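PDB 6EO5: PpBBE-like 1 D396N from Physcomitrella patens subsp. patens, which is an engineered variant of a berberine bridge enzyme homolog that acts as a cellobiose oxidase with bi-covalently bound FAD. Local coordinates for residues Ala333-Val338 against Gln429-Arg434; Ile393-Ser398 against Arg414-Val419. One frame throughout, in Å; residues are numbered along the deposited sequence.

Contact 1 of 2, residues Ala333-Val338 against Gln429-Arg434; sequences AKSIYV and QNYIDR. With FAD (flavin-adenine dinucleotide), chain C.
Lys-334 meets Asp-433 in a buried salt bridge, NZ lying 2.7 Å from OD2 on the carboxylate's syn side, the side of the other oxygen. The lysine chain bends at both of its last torsions (chi3 68°, chi4 67°), which curls the amine back to the acid; CG lies beside the same oxygen. With an alanine in place of Lys-334, Asp-433 OD2 would probably be left without its ionic mate and the carboxylate held less firmly on the strand side. OD2 also accepts a bond from a water, 2.6 Å away, and this water in turn takes the N-H of Ser-335 at 2.7 Å. The serine's CB touches the edge of the Tyr-431 ring, 3.7 Å from CD2 and near the ring plane. A further water links Ser-335 OG to Tyr-431 O.

This is where the edge strand 331-338 of the seven-stranded antiparallel sheet meets a loop of the berberine-like C-terminal region, which runs into the flavin pocket. From that loop, Asn-430 ND2 comes within 2.7 Å of the FAD ribityl O4', while Tyr-431 CE1 lies 3.8 Å from flavin N1, at an oblique angle to the ring.

Farther out, Lys-332 makes a salt bridge to Asp-433 OD1, which also accepts the backbone N-H of Asp-435. Ser-335 OG is hydrogen-bonded to the backbone N of Tyr-428, whose own hydroxyl is hydrogen-bonded to FAD.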
loop_
_atom_site.group_PDB
_atom_site.type_symbol
_atom_site.label_atom_id
_atom_site.label_comp_id
_atom_site.label_asym_id
_atom_site.label_seq_id
_atom_site.Cartn_x
_atom_site.Cartn_y
_atom_site.Cartn_z
ATOM N N ALA A 333 -2.024 -12.477 -4.893
ATOM C CA ALA A 333 -2.145 -11.213 -5.608
ATOM C C ALA A 333 -0.917 -10.974 -6.489
ATOM O O ALA A 333 0.206 -11.350 -6.135
ATOM C CB ALA A 333 -2.331 -10.044 -4.631
ATOM N N LYS A 334 -1.145 -10.362 -7.652
ATOM C CA LYS A 334 -0.074 -9.910 -8.535
ATOM C C LYS A 334 -0.415 -8.508 -9.027
ATOM O O LYS A 334 -1.553 -8.049 -8.898
ATOM C CB LYS A 334 0.123 -10.874 -9.715
ATOM C CG LYS A 334 0.292 -12.327 -9.285
ATOM C CD LYS A 334 0.468 -13.298 -10.444
ATOM C CE LYS A 334 1.783 -13.110 -11.171
ATOM N NZ LYS A 334 2.971 -13.458 -10.336
ATOM N N SER A 335 0.570 -7.804 -9.583
ATOM C CA SER A 335 0.292 -6.477 -10.136
ATOM C C SER A 335 1.169 -6.230 -11.361
ATOM O O SER A 335 2.119 -6.982 -11.644
ATOM C CB SER A 335 0.496 -5.369 -9.091
ATOM O OG SER A 335 1.870 -5.045 -8.930
ATOM N N ILE A 336 0.839 -5.163 -12.094
ATOM C CA ILE A 336 1.591 -4.777 -13.286
ATOM C C ILE A 336 1.289 -3.319 -13.585
ATOM O O ILE A 336 0.271 -2.784 -13.149
ATOM C CB ILE A 336 1.231 -5.686 -14.487
ATOM C CG1 ILE A 336 2.450 -5.898 -15.390
ATOM C CG2 ILE A 336 0.035 -5.141 -15.243
ATOM C CD1 ILE A 336 2.237 -6.958 -16.420
ATOM N N TYR A 337 2.180 -2.666 -14.334
ATOM C CA TYR A 337 1.969 -1.292 -14.785
ATOM C C TYR A 337 1.757 -1.249 -16.296
ATOM O O TYR A 337 2.405 -1.986 -17.050
ATOM C CB TYR A 337 3.149 -0.388 -14.403
ATOM C CG TYR A 337 3.086 0.133 -12.988
ATOM C CD1 TYR A 337 2.203 1.173 -12.635
ATOM C CD2 TYR A 337 3.901 -0.411 -11.995
ATOM C CE1 TYR A 337 2.139 1.651 -11.310
ATOM C CE2 TYR A 337 3.844 0.049 -10.680
ATOM C CZ TYR A 337 2.968 1.074 -10.343
ATOM O OH TYR A 337 2.940 1.504 -9.037
ATOM N N VAL A 338 0.848 -0.380 -16.728
ATOM C CA VAL A 338 0.527 -0.163 -18.135
ATOM C C VAL A 338 0.832 1.288 -18.467
ATOM O O VAL A 338 0.447 2.194 -17.717
ATOM C CB VAL A 338 -0.947 -0.480 -18.443
ATOM C CG1 VAL A 338 -1.223 -0.295 -19.917
ATOM C CG2 VAL A 338 -1.298 -1.896 -17.993
ATOM N N GLN A 429 5.111 -2.371 -5.575
ATOM C CA GLN A 429 5.664 -3.141 -4.464
ATOM C C GLN A 429 4.749 -3.209 -3.245
ATOM O O GLN A 429 4.993 -4.045 -2.363
ATOM C CB GLN A 429 7.025 -2.572 -4.066
ATOM C CG GLN A 429 7.074 -1.058 -3.937
ATOM C CD GLN A 429 7.581 -0.373 -5.195
ATOM O OE1 GLN A 429 7.117 -0.657 -6.314
ATOM N NE2 GLN A 429 8.540 0.536 -5.022
ATOM N N ASN A 430 3.712 -2.363 -3.155
ATOM C CA ASN A 430 2.737 -2.576 -2.093
ATOM C C ASN A 430 1.756 -3.686 -2.421
ATOM O O ASN A 430 1.033 -4.127 -1.524
ATOM C CB ASN A 430 1.960 -1.303 -1.772
ATOM C CG ASN A 430 2.628 -0.469 -0.708
ATOM O OD1 ASN A 430 2.647 0.760 -0.800
ATOM N ND2 ASN A 430 3.173 -1.121 0.311
ATOM N N TYR A 431 1.708 -4.139 -3.670
ATOM C CA TYR A 431 1.026 -5.392 -4.008
ATOM C C TYR A 431 2.037 -6.542 -4.089
ATOM O O TYR A 431 2.073 -7.316 -5.043
ATOM C CB TYR A 431 0.242 -5.229 -5.308
ATOM C CG TYR A 431 -0.776 -4.110 -5.265
ATOM C CD1 TYR A 431 -1.337 -3.697 -4.059
ATOM C CD2 TYR A 431 -1.181 -3.463 -6.428
ATOM C CE1 TYR A 431 -2.268 -2.673 -4.007
ATOM C CE2 TYR A 431 -2.117 -2.432 -6.387
ATOM C CZ TYR A 431 -2.655 -2.038 -5.168
ATOM O OH TYR A 431 -3.587 -1.013 -5.114
ATOM N N ILE A 432 2.854 -6.659 -3.039
ATOM C CA ILE A 432 4.068 -7.472 -3.060
ATOM C C ILE A 432 3.804 -8.909 -3.538
ATOM O O ILE A 432 2.811 -9.555 -3.171
ATOM C CB ILE A 432 4.711 -7.423 -1.658
ATOM C CG1 ILE A 432 6.174 -7.846 -1.717
ATOM C CG2 ILE A 432 3.920 -8.238 -0.645
ATOM C CD1 ILE A 432 6.987 -6.996 -2.663
ATOM N N ASP A 433 4.710 -9.408 -4.382
ATOM C CA ASP A 433 4.522 -10.657 -5.127
ATOM C C ASP A 433 5.856 -11.390 -5.160
ATOM O O ASP A 433 6.811 -10.908 -5.780
ATOM C CB ASP A 433 4.023 -10.360 -6.545
ATOM C CG ASP A 433 3.820 -11.616 -7.408
ATOM O OD1 ASP A 433 4.122 -12.770 -6.982
ATOM O OD2 ASP A 433 3.353 -11.422 -8.549
ATOM N N ARG A 434 5.918 -12.555 -4.508
ATOM C CA ARG A 434 7.185 -13.266 -4.357
ATOM C C ARG A 434 7.755 -13.764 -5.684
ATOM O O ARG A 434 8.952 -14.065 -5.756
ATOM C CB ARG A 434 7.007 -14.436 -3.390
ATOM C CG ARG A 434 8.299 -15.056 -2.920
ATOM C CD ARG A 434 8.023 -16.065 -1.823
ATOM N NE ARG A 434 9.230 -16.706 -1.310
ATOM C CZ ARG A 434 9.291 -17.282 -0.117
ATOM N NH1 ARG A 434 8.220 -17.279 0.662
ATOM N NH2 ARG A 434 10.411 -17.859 0.301
HETATM P PA FAD C . 2.662 -4.818 7.123
HETATM O O1A FAD C . 2.379 -6.258 6.723
HETATM O O2A FAD C . 2.661 -4.640 8.620
HETATM O O5B FAD C . 4.015 -4.219 6.479
HETATM C C5B FAD C . 4.391 -4.504 5.148
HETATM C C4B FAD C . 5.908 -4.491 4.999
HETATM O O4B FAD C . 6.443 -3.301 5.550
HETATM C C3B FAD C . 6.566 -5.643 5.737
HETATM O O3B FAD C . 7.737 -6.008 5.040
HETATM C C2B FAD C . 6.954 -5.018 7.051
HETATM O O2B FAD C . 8.023 -5.699 7.660
HETATM C C1B FAD C . 7.311 -3.597 6.632
HETATM N N9A FAD C . 7.133 -2.686 7.785
HETATM C C8A FAD C . 6.005 -2.547 8.559
HETATM N N7A FAD C . 6.247 -1.634 9.524
HETATM C C5A FAD C . 7.514 -1.189 9.384
HETATM C C6A FAD C . 8.261 -0.275 10.103
HETATM N N6A FAD C . 7.718 0.344 11.146
HETATM N N1A FAD C . 9.559 -0.007 9.727
HETATM C C2A FAD C . 10.108 -0.665 8.651
HETATM N N3A FAD C . 9.366 -1.582 7.938
HETATM C C4A FAD C . 8.086 -1.843 8.302
HETATM N N1 FAD C . -2.169 -0.109 -1.208
HETATM C C2 FAD C . -2.318 1.167 -1.763
HETATM O O2 FAD C . -1.357 1.812 -2.233
HETATM N N3 FAD C . -3.575 1.747 -1.777
HETATM C C4 FAD C . -4.665 1.076 -1.263
HETATM O O4 FAD C . -5.765 1.619 -1.278
HETATM C C4X FAD C . -4.519 -0.190 -0.717
HETATM N N5 FAD C . -5.605 -0.833 -0.163
HETATM C C5X FAD C . -5.411 -1.929 0.656
HETATM C C6 FAD C . -6.500 -2.484 1.321
HETATM C C7 FAD C . -6.352 -3.518 2.259
HETATM C C7M FAD C . -7.559 -4.083 2.974
HETATM C C8 FAD C . -5.068 -4.075 2.436
HETATM C C8M FAD C . -4.849 -5.271 3.344
HETATM C C9 FAD C . -3.994 -3.561 1.685
HETATM C C9A FAD C . -4.138 -2.474 0.804
HETATM N N10 FAD C . -3.097 -1.969 0.015
HETATM C C10 FAD C . -3.255 -0.769 -0.651
HETATM C "C1'" FAD C . -1.715 -2.528 0.089
HETATM C "C2'" FAD C . -0.950 -1.815 1.200
HETATM O "O2'" FAD C . -0.485 -0.541 0.816
HETATM C "C3'" FAD C . 0.233 -2.669 1.594
HETATM O "O3'" FAD C . -0.299 -3.902 2.014
HETATM C "C4'" FAD C . 1.034 -1.984 2.697
HETATM O "O4'" FAD C . 2.394 -2.348 2.561
HETATM C "C5'" FAD C . 0.484 -2.350 4.073
HETATM O "O5'" FAD C . 1.262 -1.845 5.139
HETATM P P FAD C . 1.041 -2.472 6.613
HETATM O O1P FAD C . 1.861 -1.694 7.616
HETATM O O2P FAD C . -0.406 -2.580 7.013
HETATM O O3P FAD C . 1.477 -4.006 6.402
HETATM O O HOH W 1 1.424 -11.835 -3.929
HETATM O O HOH W 2 3.001 -9.014 -9.537
HETATM O O HOH W 3 3.437 -7.106 -7.604
#

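Contact 2 of 2, residues Ile393-Ser398 against Arg414-Val419; sequences IQMVAS and RYWKVV
Tyr-415 and Trp-416 both turn a ring edge to the sulfur of Met-395. SD stands 4.7 Å from the centroid of the Tyr-415 ring, 81° off its normal, beside CD1 and CE1. On Trp-416 it lies near the plane of the five-membered ring, 3.7 Å from CD1. These are Met-aromatic contacts made at edges, with the methionine chain crossing obliquely to each ring. Its CE continues in the plane of the Tyr-415 ring, 3.8 Å from CE1, and comes equally near Trp-416 CD1. Elsewhere on these rings, Lys-334 makes a cation-pi contact with Trp-416, and Phe-363 meets Tyr-415 with the ring planes at about 35°.

Met-395 reaches that far because its chain runs extended beyond CG (chi2 162°), carrying the sulfur straight from the strand to the helix surface. Two residues earlier along the strand, Ile-393 reaches toward Val-419 of the helix, tip to tip, CD1 to CG1 at 3.8 Å. The indole is tied down from the neighbouring strand, since Trp-416 NE1 is hydrogen-bonded to Ser-335 O.

The short axes of strand and helix approach to 10.1 Å and run nearly antiparallel. Here helix 405-420 packs on one face of the seven-stranded sheet, while Gln-394 on the other face touches Tyr-431 of the flavin pocket: a helix-backed antiparallel sheet, as in the substrate domain of berberine bridge enzyme relatives.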
loop_
_atom_site.group_PDB
_atom_site.type_symbol
_atom_site.label_atom_id
_atom_site.label_comp_id
_atom_site.label_asym_id
_atom_site.label_seq_id
_atom_site.Cartn_x
_atom_site.Cartn_y
_atom_site.Cartn_z
ATOM N N ILE A 393 -2.407 -2.309 -12.404
ATOM C CA ILE A 393 -3.440 -3.341 -12.301
ATOM C C ILE A 393 -3.191 -4.148 -11.034
ATOM O O ILE A 393 -2.124 -4.758 -10.879
ATOM C CB ILE A 393 -3.476 -4.274 -13.526
ATOM C CG1 ILE A 393 -3.580 -3.503 -14.841
ATOM C CG2 ILE A 393 -4.655 -5.229 -13.407
ATOM C CD1 ILE A 393 -3.674 -4.423 -16.052
ATOM N N GLN A 394 -4.178 -4.186 -10.146
ATOM C CA GLN A 394 -4.143 -5.088 -9.002
ATOM C C GLN A 394 -4.959 -6.337 -9.336
ATOM O O GLN A 394 -6.142 -6.232 -9.685
ATOM C CB GLN A 394 -4.669 -4.411 -7.738
ATOM C CG GLN A 394 -4.341 -5.199 -6.479
ATOM C CD GLN A 394 -5.146 -4.767 -5.270
ATOM O OE1 GLN A 394 -5.141 -5.437 -4.234
ATOM N NE2 GLN A 394 -5.848 -3.653 -5.397
ATOM N N MET A 395 -4.326 -7.508 -9.230
ATOM C CA MET A 395 -4.920 -8.790 -9.611
ATOM C C MET A 395 -4.965 -9.705 -8.394
ATOM O O MET A 395 -3.916 -10.156 -7.923
ATOM C CB MET A 395 -4.113 -9.442 -10.731
ATOM C CG MET A 395 -3.599 -8.469 -11.754
ATOM S SD MET A 395 -2.256 -9.178 -12.708
ATOM C CE MET A 395 -1.853 -7.866 -13.841
ATOM N N VAL A 396 -6.167 -10.010 -7.905
ATOM C CA VAL A 396 -6.362 -10.794 -6.687
ATOM C C VAL A 396 -7.218 -12.014 -7.013
ATOM O O VAL A 396 -8.276 -11.879 -7.638
ATOM C CB VAL A 396 -7.032 -9.959 -5.574
ATOM C CG1 VAL A 396 -7.159 -10.774 -4.293
ATOM C CG2 VAL A 396 -6.270 -8.665 -5.321
ATOM N N ALA A 397 -6.765 -13.202 -6.588
ATOM C CA ALA A 397 -7.550 -14.436 -6.667
ATOM C C ALA A 397 -7.630 -15.069 -5.286
ATOM O O ALA A 397 -6.599 -15.302 -4.649
ATOM C CB ALA A 397 -6.951 -15.431 -7.658
ATOM N N SER A 398 -8.850 -15.359 -4.838
ATOM C CA SER A 398 -9.116 -15.780 -3.469
ATOM C C SER A 398 -9.651 -17.203 -3.435
ATOM O O SER A 398 -10.127 -17.742 -4.440
ATOM C CB SER A 398 -10.128 -14.850 -2.785
ATOM O OG SER A 398 -9.680 -13.507 -2.789
ATOM N N ARG A 414 -1.482 -17.122 -14.864
ATOM C CA ARG A 414 -1.815 -17.088 -16.284
ATOM C C ARG A 414 -2.271 -15.696 -16.696
ATOM O O ARG A 414 -1.832 -15.160 -17.723
ATOM C CB ARG A 414 -2.918 -18.096 -16.588
ATOM C CG ARG A 414 -2.497 -19.526 -16.677
ATOM C CD ARG A 414 -3.695 -20.350 -17.096
ATOM N NE ARG A 414 -4.644 -20.604 -16.007
ATOM C CZ ARG A 414 -4.742 -21.773 -15.365
ATOM N NH1 ARG A 414 -3.948 -22.796 -15.723
ATOM N NH2 ARG A 414 -5.636 -21.924 -14.375
ATOM N N TYR A 415 -3.170 -15.100 -15.903
ATOM C CA TYR A 415 -3.693 -13.778 -16.212
ATOM C C TYR A 415 -2.570 -12.756 -16.301
ATOM O O TYR A 415 -2.512 -11.960 -17.249
ATOM C CB TYR A 415 -4.716 -13.376 -15.151
ATOM C CG TYR A 415 -5.282 -11.964 -15.299
ATOM C CD1 TYR A 415 -4.578 -10.846 -14.839
ATOM C CD2 TYR A 415 -6.525 -11.753 -15.875
ATOM C CE1 TYR A 415 -5.094 -9.563 -14.973
ATOM C CE2 TYR A 415 -7.048 -10.479 -16.006
ATOM C CZ TYR A 415 -6.336 -9.392 -15.556
ATOM O OH TYR A 415 -6.871 -8.139 -15.684
ATOM N N TRP A 416 -1.667 -12.758 -15.313
ATOM C CA TRP A 416 -0.546 -11.823 -15.344
ATOM C C TRP A 416 0.282 -11.997 -16.611
ATOM O O TRP A 416 0.748 -11.013 -17.194
ATOM C CB TRP A 416 0.336 -12.004 -14.109
ATOM C CG TRP A 416 1.393 -10.942 -13.971
ATOM C CD1 TRP A 416 1.313 -9.806 -13.217
ATOM C CD2 TRP A 416 2.681 -10.904 -14.619
ATOM N NE1 TRP A 416 2.465 -9.065 -13.354
ATOM C CE2 TRP A 416 3.323 -9.718 -14.203
ATOM C CE3 TRP A 416 3.352 -11.762 -15.503
ATOM C CZ2 TRP A 416 4.602 -9.361 -14.641
ATOM C CZ3 TRP A 416 4.623 -11.407 -15.937
ATOM C CH2 TRP A 416 5.232 -10.212 -15.509
ATOM N N LYS A 417 0.466 -13.242 -17.062
ATOM C CA LYS A 417 1.287 -13.466 -18.244
ATOM C C LYS A 417 0.581 -13.017 -19.518
ATOM O O LYS A 417 1.247 -12.570 -20.461
ATOM C CB LYS A 417 1.692 -14.937 -18.332
ATOM C CG LYS A 417 2.744 -15.327 -17.303
ATOM C CD LYS A 417 3.132 -16.784 -17.440
ATOM C CE LYS A 417 4.018 -17.217 -16.291
ATOM N NZ LYS A 417 4.416 -18.650 -16.417
ATOM N N VAL A 418 -0.752 -13.124 -19.569
ATOM C CA VAL A 418 -1.500 -12.595 -20.710
ATOM C C VAL A 418 -1.338 -11.082 -20.790
ATOM O O VAL A 418 -0.957 -10.536 -21.832
ATOM C CB VAL A 418 -2.986 -12.994 -20.624
ATOM C CG1 VAL A 418 -3.790 -12.279 -21.701
ATOM C CG2 VAL A 418 -3.147 -14.498 -20.752
ATOM N N VAL A 419 -1.615 -10.379 -19.689
ATOM C CA VAL A 419 -1.499 -8.925 -19.719
ATOM C C VAL A 419 -0.064 -8.508 -20.031
ATOM O O VAL A 419 0.164 -7.516 -20.736
ATOM C CB VAL A 419 -1.994 -8.303 -18.394
ATOM C CG1 VAL A 419 -1.751 -6.776 -18.395
ATOM C CG2 VAL A 419 -3.468 -8.631 -18.172
#

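Both contacts are buried and use adjacent strands of one sheet, 331-338 at its edge and 391-398 next to it, joined by backbone bonds such as that from Lys-334 N to Met-395 O. They differ in chemistry. Contact 1 ties the edge strand to the flavin-pocket loop with charge and water, Lys-334 lying on the helix side and Ser-335 toward the loop; its centre is about 10 Å from the chain's centre. Contact 2, about 18 Å from that centre, is apolar and sulfur-aromatic, and its helix also carries exposed residues such as Lys-417. Lys-334 belongs to both settings: its amine serves Asp-433 while its chain packs on Trp-416.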